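Local coordinates for putative exported protein (Bordetella parapertussis, PDB 3OCJ) that is of unknown function but has the Rossmann-like fold of S-adenosylmethionine-dependent methyltransferases and holds a palmitic acid molecule in the crystal, at residues H115-P126 with G187-L196; R89-A97 with D249-F257. One frame throughout, in Å; residues are numbered along the deposited sequence. Where two conformers were deposited one is given.

Contact 1. Residues H115-P126 with G187-L196; sequences HLRPGCVVASVP and GYDLLTSNGL
A123 sets its methyl group squarely over the ring of Y188, CB lying 3.5 Å from the ring centroid in a CH-pi contact, while V121 brings CG1 to the ring edge, 3.9 Å from Y188 CD1. Alanine suits the spot because its short side chain lets a flat ring lie close against the strand. With CG anti to the carbonyl carbon (chi1 -40°), the Y188 ring lies against this methyl. L191 shares this face with A123 and meets V125. On the other face V122 and L190 lie side by side, pointing the same way; L190 CD1 also reaches H115 CB at 3.8 Å, and CG2 of T192 packs 3.6 Å from CB of S124. P126, preceded by a cis peptide, packs CD 3.5 Å from L196 CG. Between the faces runs parallel strand pairing: A123 N donates to L190 O, T192 N to A123 O and V125 N to T192 O. Where the chain turns a corner at D189, V121 O accepts from both D189 N and L190 N, each in its carbonyl plane. The D189 carboxylate turns toward strand 121-124, where OD2 accepts V121 N at 2.8 Å on the anti lone pair, almost straight at 172°. S193 OG donates to V125 O at 2.7 Å. A water joins P126 O to N194 N; S124 OG bonds to E132 and the Y188 hydroxyl to T184. Strands 121-124 and 188-192 are the adjacent central pair of a Rossmann-like sheet, ordered 3-2-1-4-5-7-6 as in class I methyltransferases.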
loop_
_atom_site.group_PDB
_atom_site.type_symbol
_atom_site.label_atom_id
_atom_site.label_comp_id
_atom_site.label_asym_id
_atom_site.label_seq_id
_atom_site.Cartn_x
_atom_site.Cartn_y
_atom_site.Cartn_z
ATOM N N HIS A 115 -10.592 -4.392 17.177
ATOM C CA HIS A 115 -11.330 -3.170 17.488
ATOM C C HIS A 115 -12.801 -3.206 17.057
ATOM O O HIS A 115 -13.584 -2.362 17.473
ATOM C CB HIS A 115 -10.613 -1.950 16.888
ATOM C CG HIS A 115 -9.299 -1.661 17.536
ATOM N ND1 HIS A 115 -9.168 -0.784 18.594
ATOM C CD2 HIS A 115 -8.059 -2.146 17.297
ATOM C CE1 HIS A 115 -7.903 -0.739 18.972
ATOM N NE2 HIS A 115 -7.211 -1.570 18.213
ATOM N N LEU A 116 -13.160 -4.184 16.231
ATOM C CA LEU A 116 -14.528 -4.321 15.724
ATOM C C LEU A 116 -15.503 -4.579 16.875
ATOM O O LEU A 116 -15.200 -5.343 17.792
ATOM C CB LEU A 116 -14.577 -5.487 14.738
ATOM C CG LEU A 116 -15.566 -5.495 13.573
ATOM C CD1 LEU A 116 -15.295 -4.334 12.627
ATOM C CD2 LEU A 116 -15.453 -6.826 12.838
ATOM N N ARG A 117 -16.669 -3.935 16.834
ATOM C CA ARG A 117 -17.756 -4.195 17.780
ATOM C C ARG A 117 -19.073 -4.209 17.004
ATOM O O ARG A 117 -19.158 -3.635 15.918
ATOM C CB ARG A 117 -17.834 -3.099 18.849
ATOM C CG ARG A 117 -16.614 -2.957 19.747
ATOM C CD ARG A 117 -16.439 -4.153 20.657
ATOM N NE ARG A 117 -15.359 -3.925 21.615
ATOM C CZ ARG A 117 -14.082 -4.196 21.373
ATOM N NH1 ARG A 117 -13.725 -4.718 20.211
ATOM N NH2 ARG A 117 -13.159 -3.954 22.295
ATOM N N PRO A 118 -20.118 -4.831 17.569
ATOM C CA PRO A 118 -21.418 -4.821 16.889
ATOM C C PRO A 118 -21.866 -3.398 16.575
ATOM O O PRO A 118 -21.700 -2.506 17.409
ATOM C CB PRO A 118 -22.362 -5.461 17.919
ATOM C CG PRO A 118 -21.468 -6.316 18.773
ATOM C CD PRO A 118 -20.150 -5.584 18.837
ATOM N N GLY A 119 -22.416 -3.190 15.382
ATOM C CA GLY A 119 -22.982 -1.904 15.015
ATOM C C GLY A 119 -21.987 -0.808 14.679
ATOM O O GLY A 119 -22.379 0.330 14.408
ATOM N N CYS A 120 -20.698 -1.119 14.676
ATOM C CA CYS A 120 -19.725 -0.072 14.405
ATOM C C CYS A 120 -19.696 0.307 12.929
ATOM O O CYS A 120 -20.066 -0.479 12.053
ATOM C CB CYS A 120 -18.331 -0.445 14.911
ATOM S SG CYS A 120 -17.486 -1.720 13.972
ATOM N N VAL A 121 -19.286 1.543 12.681
ATOM C CA VAL A 121 -19.131 2.045 11.330
ATOM C C VAL A 121 -17.638 2.083 11.024
ATOM O O VAL A 121 -16.868 2.756 11.715
ATOM C CB VAL A 121 -19.741 3.443 11.169
ATOM C CG1 VAL A 121 -19.540 3.938 9.749
ATOM C CG2 VAL A 121 -21.232 3.410 11.509
ATOM N N VAL A 122 -17.222 1.322 10.016
ATOM C CA VAL A 122 -15.810 1.216 9.674
ATOM C C VAL A 122 -15.598 1.783 8.277
ATOM O O VAL A 122 -16.270 1.386 7.320
ATOM C CB VAL A 122 -15.350 -0.252 9.670
ATOM C CG1 VAL A 122 -13.846 -0.340 9.461
ATOM C CG2 VAL A 122 -15.749 -0.933 10.973
ATOM N N ALA A 123 -14.653 2.707 8.153
ATOM C CA ALA A 123 -14.343 3.304 6.854
ATOM C C ALA A 123 -12.957 2.896 6.381
ATOM O O ALA A 123 -12.055 2.724 7.189
ATOM C CB ALA A 123 -14.428 4.816 6.944
ATOM N N SER A 124 -12.783 2.762 5.070
ATOM C CA SER A 124 -11.468 2.572 4.486
ATOM C C SER A 124 -11.227 3.681 3.463
ATOM O O SER A 124 -12.078 3.922 2.602
ATOM C CB SER A 124 -11.357 1.197 3.823
ATOM O OG SER A 124 -10.073 1.017 3.236
ATOM N N VAL A 125 -10.069 4.340 3.557
ATOM C CA VAL A 125 -9.777 5.529 2.757
ATOM C C VAL A 125 -8.279 5.551 2.463
ATOM O O VAL A 125 -7.486 5.779 3.375
ATOM C CB VAL A 125 -10.114 6.829 3.543
ATOM C CG1 VAL A 125 -9.931 8.065 2.649
ATOM C CG2 VAL A 125 -11.528 6.772 4.157
ATOM N N PRO A 126 -7.865 5.301 1.205
ATOM C CA PRO A 126 -8.664 4.931 0.032
ATOM C C PRO A 126 -9.006 3.453 0.102
ATOM O O PRO A 126 -8.141 2.631 0.442
ATOM C CB PRO A 126 -7.700 5.198 -1.123
ATOM C CG PRO A 126 -6.346 4.891 -0.542
ATOM C CD PRO A 126 -6.415 5.282 0.914
ATOM N N GLY A 187 -18.083 10.544 11.794
ATOM C CA GLY A 187 -18.917 9.572 11.116
ATOM C C GLY A 187 -18.513 8.127 11.335
ATOM O O GLY A 187 -19.327 7.222 11.148
ATOM N N TYR A 188 -17.265 7.893 11.733
ATOM C CA TYR A 188 -16.751 6.523 11.769
ATOM C C TYR A 188 -16.195 6.123 13.132
ATOM O O TYR A 188 -15.548 6.921 13.813
ATOM C CB TYR A 188 -15.649 6.319 10.713
ATOM C CG TYR A 188 -15.930 6.986 9.388
ATOM C CD1 TYR A 188 -17.125 6.763 8.715
ATOM C CD2 TYR A 188 -14.986 7.826 8.804
ATOM C CE1 TYR A 188 -17.384 7.377 7.502
ATOM C CE2 TYR A 188 -15.235 8.440 7.591
ATOM C CZ TYR A 188 -16.429 8.210 6.953
ATOM O OH TYR A 188 -16.668 8.828 5.742
ATOM N N ASP A 189 -16.404 4.865 13.501
ATOM C CA ASP A 189 -15.798 4.327 14.714
ATOM C C ASP A 189 -14.363 3.884 14.474
ATOM O O ASP A 189 -13.513 3.940 15.370
ATOM C CB ASP A 189 -16.620 3.145 15.212
ATOM C CG ASP A 189 -18.005 3.556 15.623
ATOM O OD1 ASP A 189 -18.130 4.231 16.669
ATOM O OD2 ASP A 189 -18.959 3.234 14.891
ATOM N N LEU A 190 -14.115 3.422 13.258
ATOM C CA LEU A 190 -12.829 2.870 12.869
ATOM C C LEU A 190 -12.525 3.341 11.459
ATOM O O LEU A 190 -13.417 3.356 10.606
ATOM C CB LEU A 190 -12.904 1.345 12.869
ATOM C CG LEU A 190 -12.289 0.559 14.017
ATOM C CD1 LEU A 190 -12.638 -0.911 13.844
ATOM C CD2 LEU A 190 -10.780 0.761 14.032
ATOM N N LEU A 191 -11.285 3.738 11.201
ATOM C CA LEU A 191 -10.891 4.150 9.853
ATOM C C LEU A 191 -9.560 3.491 9.544
ATOM O O LEU A 191 -8.634 3.534 10.358
ATOM C CB LEU A 191 -10.782 5.682 9.750
ATOM C CG LEU A 191 -10.579 6.252 8.334
ATOM C CD1 LEU A 191 -11.139 7.670 8.179
ATOM C CD2 LEU A 191 -9.112 6.214 7.897
ATOM N N THR A 192 -9.475 2.842 8.392
ATOM C CA THR A 192 -8.226 2.251 7.957
ATOM C C THR A 192 -7.734 2.919 6.659
ATOM O O THR A 192 -8.535 3.276 5.785
ATOM C CB THR A 192 -8.367 0.724 7.811
ATOM O OG1 THR A 192 -7.104 0.152 7.456
ATOM C CG2 THR A 192 -9.422 0.379 6.770
ATOM N N SER A 193 -6.421 3.100 6.559
ATOM C CA SER A 193 -5.814 3.762 5.415
ATOM C C SER A 193 -4.462 3.150 5.085
ATOM O O SER A 193 -3.592 3.052 5.949
ATOM C CB SER A 193 -5.634 5.257 5.696
ATOM O OG SER A 193 -5.076 5.921 4.565
ATOM N N ASN A 194 -4.295 2.755 3.829
ATOM C CA ASN A 194 -3.004 2.280 3.344
ATOM C C ASN A 194 -2.771 2.816 1.944
ATOM O O ASN A 194 -3.677 2.817 1.122
ATOM C CB ASN A 194 -2.983 0.747 3.333
ATOM C CG ASN A 194 -1.679 0.179 2.797
ATOM O OD1 ASN A 194 -1.640 -0.418 1.712
ATOM N ND2 ASN A 194 -0.612 0.361 3.539
ATOM N N GLY A 195 -1.552 3.271 1.679
ATOM C CA GLY A 195 -1.133 3.608 0.326
ATOM C C GLY A 195 -1.321 5.042 -0.132
ATOM O O GLY A 195 -1.343 5.318 -1.342
ATOM N N LEU A 196 -1.452 5.978 0.800
ATOM C CA LEU A 196 -1.517 7.393 0.444
ATOM C C LEU A 196 -0.297 8.153 0.926
ATOM O O LEU A 196 0.387 8.831 0.157
ATOM C CB LEU A 196 -2.761 8.068 1.021
ATOM C CG LEU A 196 -4.095 7.856 0.328
ATOM C CD1 LEU A 196 -5.165 8.656 1.058
ATOM C CD2 LEU A 196 -3.990 8.279 -1.130
HETATM O O HOH W 1 -6.926 1.939 2.760
#

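Contact 2. Residues R89-A97 with D249-F257; sequences RVFYERLPA and DLQLQQLVF. With PLM (palmitic acid), chain D.
Q253 reaches from helix 247-261 to the start of helix 96-115, and its chain passes P96 in the opposite direction. Its CB touches CD2 of L95 at 3.9 Å, and CG lies over one face of the F257 ring, toward the rim, one helical turn on. An extended chain, CG anti to the backbone N (chi1 175°), carries OE1 to A97 N, which donates at 2.8 Å in the plane of the Q253 side-chain carbonyl, on a lone pair. Glutamine is long enough to span the gap and offers an acceptor to a first-turn N-H; P96 N, 3.2 Å from the same oxygen, has no hydrogen to give. NE2 sits 3.9 Å from the A97 methyl. This is helix packing in the α-helical part of the protein beside a bound palmitic acid: L95 CD1 and F257 CZ both touch it, the latter 3.7 Å from its CA, and F91 CB lies 3.5 Å from its CE. Leucine and phenylalanine suit an alkyl chain that needs no polar partner. Alongside, L252 CD2 meets V90 CG1 and L95 CD2. At the more exposed margin D249 OD1 sits over one face of the R94 guanidinium, in a salt bridge 2.9 Å from NH2, the planes 82° apart, while a water bridges R94 O and D249 OD2.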
loop_
_atom_site.group_PDB
_atom_site.type_symbol
_atom_site.label_atom_id
_atom_site.label_comp_id
_atom_site.label_asym_id
_atom_site.label_seq_id
_atom_site.Cartn_x
_atom_site.Cartn_y
_atom_site.Cartn_z
ATOM N N ARG A 89 7.384 -14.517 -10.433
ATOM C CA ARG A 89 7.093 -15.128 -9.132
ATOM C C ARG A 89 8.112 -14.706 -8.056
ATOM O O ARG A 89 7.748 -14.483 -6.901
ATOM C CB ARG A 89 6.976 -16.654 -9.236
ATOM C CG ARG A 89 6.540 -17.304 -7.909
ATOM C CD ARG A 89 6.342 -18.824 -8.048
ATOM N NE ARG A 89 5.260 -19.187 -8.962
ATOM C CZ ARG A 89 3.971 -19.189 -8.635
ATOM N NH1 ARG A 89 3.603 -18.808 -7.413
ATOM N NH2 ARG A 89 3.050 -19.534 -9.527
ATOM N N VAL A 90 9.379 -14.569 -8.439
ATOM C CA VAL A 90 10.388 -14.051 -7.517
ATOM C C VAL A 90 10.014 -12.645 -7.053
ATOM O O VAL A 90 10.107 -12.318 -5.864
ATOM C CB VAL A 90 11.791 -14.039 -8.143
ATOM C CG1 VAL A 90 12.784 -13.371 -7.197
ATOM C CG2 VAL A 90 12.236 -15.462 -8.456
ATOM N N PHE A 91 9.570 -11.807 -7.984
ATOM C CA PHE A 91 9.125 -10.460 -7.623
ATOM C C PHE A 91 7.939 -10.490 -6.651
ATOM O O PHE A 91 7.896 -9.727 -5.678
ATOM C CB PHE A 91 8.751 -9.653 -8.869
ATOM C CG PHE A 91 9.889 -9.452 -9.843
ATOM C CD1 PHE A 91 11.201 -9.412 -9.404
ATOM C CD2 PHE A 91 9.632 -9.263 -11.197
ATOM C CE1 PHE A 91 12.244 -9.211 -10.298
ATOM C CE2 PHE A 91 10.666 -9.064 -12.099
ATOM C CZ PHE A 91 11.974 -9.037 -11.648
ATOM N N TYR A 92 6.976 -11.369 -6.909
ATOM C CA TYR A 92 5.795 -11.505 -6.056
ATOM C C TYR A 92 6.100 -12.097 -4.681
ATOM O O TYR A 92 5.353 -11.873 -3.736
ATOM C CB TYR A 92 4.764 -12.434 -6.701
ATOM C CG TYR A 92 3.705 -11.803 -7.586
ATOM C CD1 TYR A 92 4.009 -11.351 -8.862
ATOM C CD2 TYR A 92 2.378 -11.742 -7.167
ATOM C CE1 TYR A 92 3.026 -10.812 -9.679
ATOM C CE2 TYR A 92 1.395 -11.204 -7.975
ATOM C CZ TYR A 92 1.726 -10.744 -9.229
ATOM O OH TYR A 92 0.741 -10.213 -10.046
ATOM N N GLU A 93 7.163 -12.898 -4.575
ATOM C CA GLU A 93 7.353 -13.722 -3.379
ATOM C C GLU A 93 8.614 -13.465 -2.575
ATOM O O GLU A 93 8.708 -13.906 -1.421
ATOM C CB GLU A 93 7.260 -15.213 -3.738
ATOM C CG GLU A 93 5.869 -15.610 -4.188
ATOM C CD GLU A 93 5.748 -17.064 -4.586
ATOM O OE1 GLU A 93 6.725 -17.839 -4.416
ATOM O OE2 GLU A 93 4.642 -17.431 -5.042
ATOM N N ARG A 94 9.585 -12.776 -3.148
ATOM C CA ARG A 94 10.874 -12.640 -2.474
ATOM C C ARG A 94 11.317 -11.211 -2.157
ATOM O O ARG A 94 12.156 -11.005 -1.282
ATOM C CB ARG A 94 11.960 -13.382 -3.244
ATOM C CG ARG A 94 11.672 -14.868 -3.367
ATOM C CD ARG A 94 12.729 -15.581 -4.177
ATOM N NE ARG A 94 14.042 -15.523 -3.545
ATOM C CZ ARG A 94 15.159 -15.962 -4.117
ATOM N NH1 ARG A 94 15.119 -16.487 -5.335
ATOM N NH2 ARG A 94 16.315 -15.872 -3.475
ATOM N N LEU A 95 10.775 -10.214 -2.848
ATOM C CA LEU A 95 11.220 -8.849 -2.588
ATOM C C LEU A 95 10.879 -8.465 -1.152
ATOM O O LEU A 95 9.748 -8.641 -0.717
ATOM C CB LEU A 95 10.590 -7.872 -3.576
ATOM C CG LEU A 95 10.898 -8.164 -5.046
ATOM C CD1 LEU A 95 10.209 -7.121 -5.920
ATOM C CD2 LEU A 95 12.400 -8.177 -5.308
ATOM N N PRO A 96 11.862 -7.953 -0.409
ATOM C CA PRO A 96 11.591 -7.632 0.999
ATOM C C PRO A 96 10.371 -6.723 1.201
ATOM O O PRO A 96 9.592 -6.984 2.123
ATOM C CB PRO A 96 12.881 -6.939 1.443
ATOM C CG PRO A 96 13.943 -7.636 0.627
ATOM C CD PRO A 96 13.291 -7.810 -0.736
ATOM N N ALA A 97 10.190 -5.696 0.373
ATOM C CA ALA A 97 9.050 -4.805 0.556
ATOM C C ALA A 97 7.707 -5.500 0.296
ATOM O O ALA A 97 6.683 -5.157 0.898
ATOM C CB ALA A 97 9.192 -3.571 -0.322
ATOM N N ASP A 249 18.128 -10.804 -2.108
ATOM C CA ASP A 249 16.794 -10.344 -2.484
ATOM C C ASP A 249 16.658 -8.838 -2.314
ATOM O O ASP A 249 15.956 -8.187 -3.084
ATOM C CB ASP A 249 15.704 -11.087 -1.722
ATOM C CG ASP A 249 15.700 -12.577 -2.014
ATOM O OD1 ASP A 249 16.198 -12.974 -3.094
ATOM O OD2 ASP A 249 15.181 -13.341 -1.178
ATOM N N LEU A 250 17.329 -8.276 -1.313
ATOM C CA LEU A 250 17.351 -6.824 -1.174
ATOM C C LEU A 250 18.091 -6.166 -2.347
ATOM O O LEU A 250 17.630 -5.159 -2.895
ATOM C CB LEU A 250 17.975 -6.401 0.165
ATOM C CG LEU A 250 18.031 -4.891 0.372
ATOM C CD1 LEU A 250 16.634 -4.262 0.365
ATOM C CD2 LEU A 250 18.749 -4.578 1.682
ATOM N N GLN A 251 19.237 -6.726 -2.736
ATOM C CA GLN A 251 19.970 -6.196 -3.884
ATOM C C GLN A 251 19.090 -6.226 -5.127
ATOM O O GLN A 251 19.043 -5.261 -5.893
ATOM C CB GLN A 251 21.248 -6.999 -4.144
ATOM C CG GLN A 251 22.309 -6.825 -3.074
ATOM C CD GLN A 251 23.579 -7.594 -3.385
ATOM O OE1 GLN A 251 23.534 -8.767 -3.761
ATOM N NE2 GLN A 251 24.723 -6.937 -3.227
ATOM N N LEU A 252 18.388 -7.336 -5.317
ATOM C CA LEU A 252 17.456 -7.463 -6.435
ATOM C C LEU A 252 16.396 -6.353 -6.394
ATOM O O LEU A 252 16.169 -5.658 -7.387
ATOM C CB LEU A 252 16.805 -8.845 -6.434
ATOM C CG LEU A 252 15.725 -9.076 -7.498
ATOM C CD1 LEU A 252 16.324 -9.064 -8.902
ATOM C CD2 LEU A 252 14.966 -10.377 -7.252
ATOM N N GLN A 253 15.752 -6.189 -5.244
ATOM C CA GLN A 253 14.752 -5.142 -5.085
ATOM C C GLN A 253 15.317 -3.757 -5.381
ATOM O O GLN A 253 14.686 -2.951 -6.064
ATOM C CB GLN A 253 14.189 -5.166 -3.673
ATOM C CG GLN A 253 13.237 -4.025 -3.417
ATOM C CD GLN A 253 12.643 -4.122 -2.045
ATOM O OE1 GLN A 253 11.895 -5.053 -1.755
ATOM N NE2 GLN A 253 12.960 -3.156 -1.192
ATOM N N GLN A 254 16.516 -3.481 -4.886
ATOM C CA GLN A 254 17.112 -2.172 -5.088
ATOM C C GLN A 254 17.345 -1.870 -6.567
ATOM O O GLN A 254 17.134 -0.745 -7.014
ATOM C CB GLN A 254 18.418 -2.055 -4.309
ATOM C CG GLN A 254 18.194 -2.066 -2.811
ATOM C CD GLN A 254 19.480 -2.177 -2.033
ATOM O OE1 GLN A 254 20.469 -2.726 -2.518
ATOM N NE2 GLN A 254 19.473 -1.656 -0.813
ATOM N N LEU A 255 17.788 -2.870 -7.320
ATOM C CA LEU A 255 18.016 -2.683 -8.746
ATOM C C LEU A 255 16.682 -2.481 -9.445
ATOM O O LEU A 255 16.509 -1.542 -10.234
ATOM C CB LEU A 255 18.746 -3.895 -9.326
ATOM C CG LEU A 255 19.038 -3.813 -10.825
ATOM C CD1 LEU A 255 19.932 -2.618 -11.142
ATOM C CD2 LEU A 255 19.681 -5.108 -11.290
ATOM N N VAL A 256 15.728 -3.351 -9.141
ATOM C CA VAL A 256 14.421 -3.284 -9.778
ATOM C C VAL A 256 13.725 -1.950 -9.494
ATOM O O VAL A 256 13.179 -1.324 -10.411
ATOM C CB VAL A 256 13.535 -4.485 -9.391
ATOM C CG1 VAL A 256 12.121 -4.316 -9.940
ATOM C CG2 VAL A 256 14.151 -5.776 -9.917
ATOM N N PHE A 257 13.744 -1.505 -8.241
ATOM C CA PHE A 257 13.081 -0.253 -7.880
ATOM C C PHE A 257 13.861 0.972 -8.363
ATOM O O PHE A 257 13.321 1.820 -9.063
ATOM C CB PHE A 257 12.864 -0.139 -6.356
ATOM C CG PHE A 257 11.811 -1.061 -5.787
ATOM C CD1 PHE A 257 11.160 -2.010 -6.563
ATOM C CD2 PHE A 257 11.478 -0.964 -4.439
ATOM C CE1 PHE A 257 10.193 -2.853 -5.999
ATOM C CE2 PHE A 257 10.519 -1.798 -3.873
ATOM C CZ PHE A 257 9.878 -2.742 -4.648
HETATM C C1 PLM D . 1.240 0.838 -2.235
HETATM O O1 PLM D . 0.629 0.196 -1.356
HETATM O O2 PLM D . 0.573 1.534 -3.030
HETATM C C2 PLM D . 2.752 0.791 -2.371
HETATM C C3 PLM D . 3.410 -0.291 -1.513
HETATM C C4 PLM D . 4.870 -0.417 -1.950
HETATM C C5 PLM D . 5.711 -1.293 -1.030
HETATM C C6 PLM D . 5.279 -2.755 -1.065
HETATM C C7 PLM D . 4.917 -3.240 -2.464
HETATM C C8 PLM D . 6.103 -3.288 -3.421
HETATM C C9 PLM D . 5.601 -3.828 -4.756
HETATM C CA PLM D . 6.718 -4.354 -5.646
HETATM C CB PLM D . 6.142 -5.364 -6.632
HETATM C CC PLM D . 7.061 -5.595 -7.820
HETATM C CD PLM D . 6.426 -6.575 -8.797
HETATM C CE PLM D . 7.276 -6.663 -10.061
HETATM C CF PLM D . 6.487 -7.231 -11.229
HETATM C CG PLM D . 5.982 -8.640 -10.962
HETATM O O HOH W 2 13.462 -12.485 0.592
HETATM O O HOH W 3 14.822 -16.222 -0.733
#

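Overall arrangement
From the N terminus, the chain passes through helices before reaching residues 89-97, the first half of contact 2, where helix 86-94 gives way to helix 96-115. That helix leads directly into strand 121-124, the first half of contact 1. Residues 187-196 later return to lie beside it, closing a loop of 60 residues. Helix 203-216 and strand 221-226 come next, and helix 247-261 then closes contact 2, with contact 1 nested inside. Contact 1 joins neighbouring strands within the sheet; contact 2 ties the junction of helices 86-94 and 96-115 to helix 247-261. The palmitic acid beside contact 2 also touches N194 of contact 1, although the two centres lie 31 Å apart.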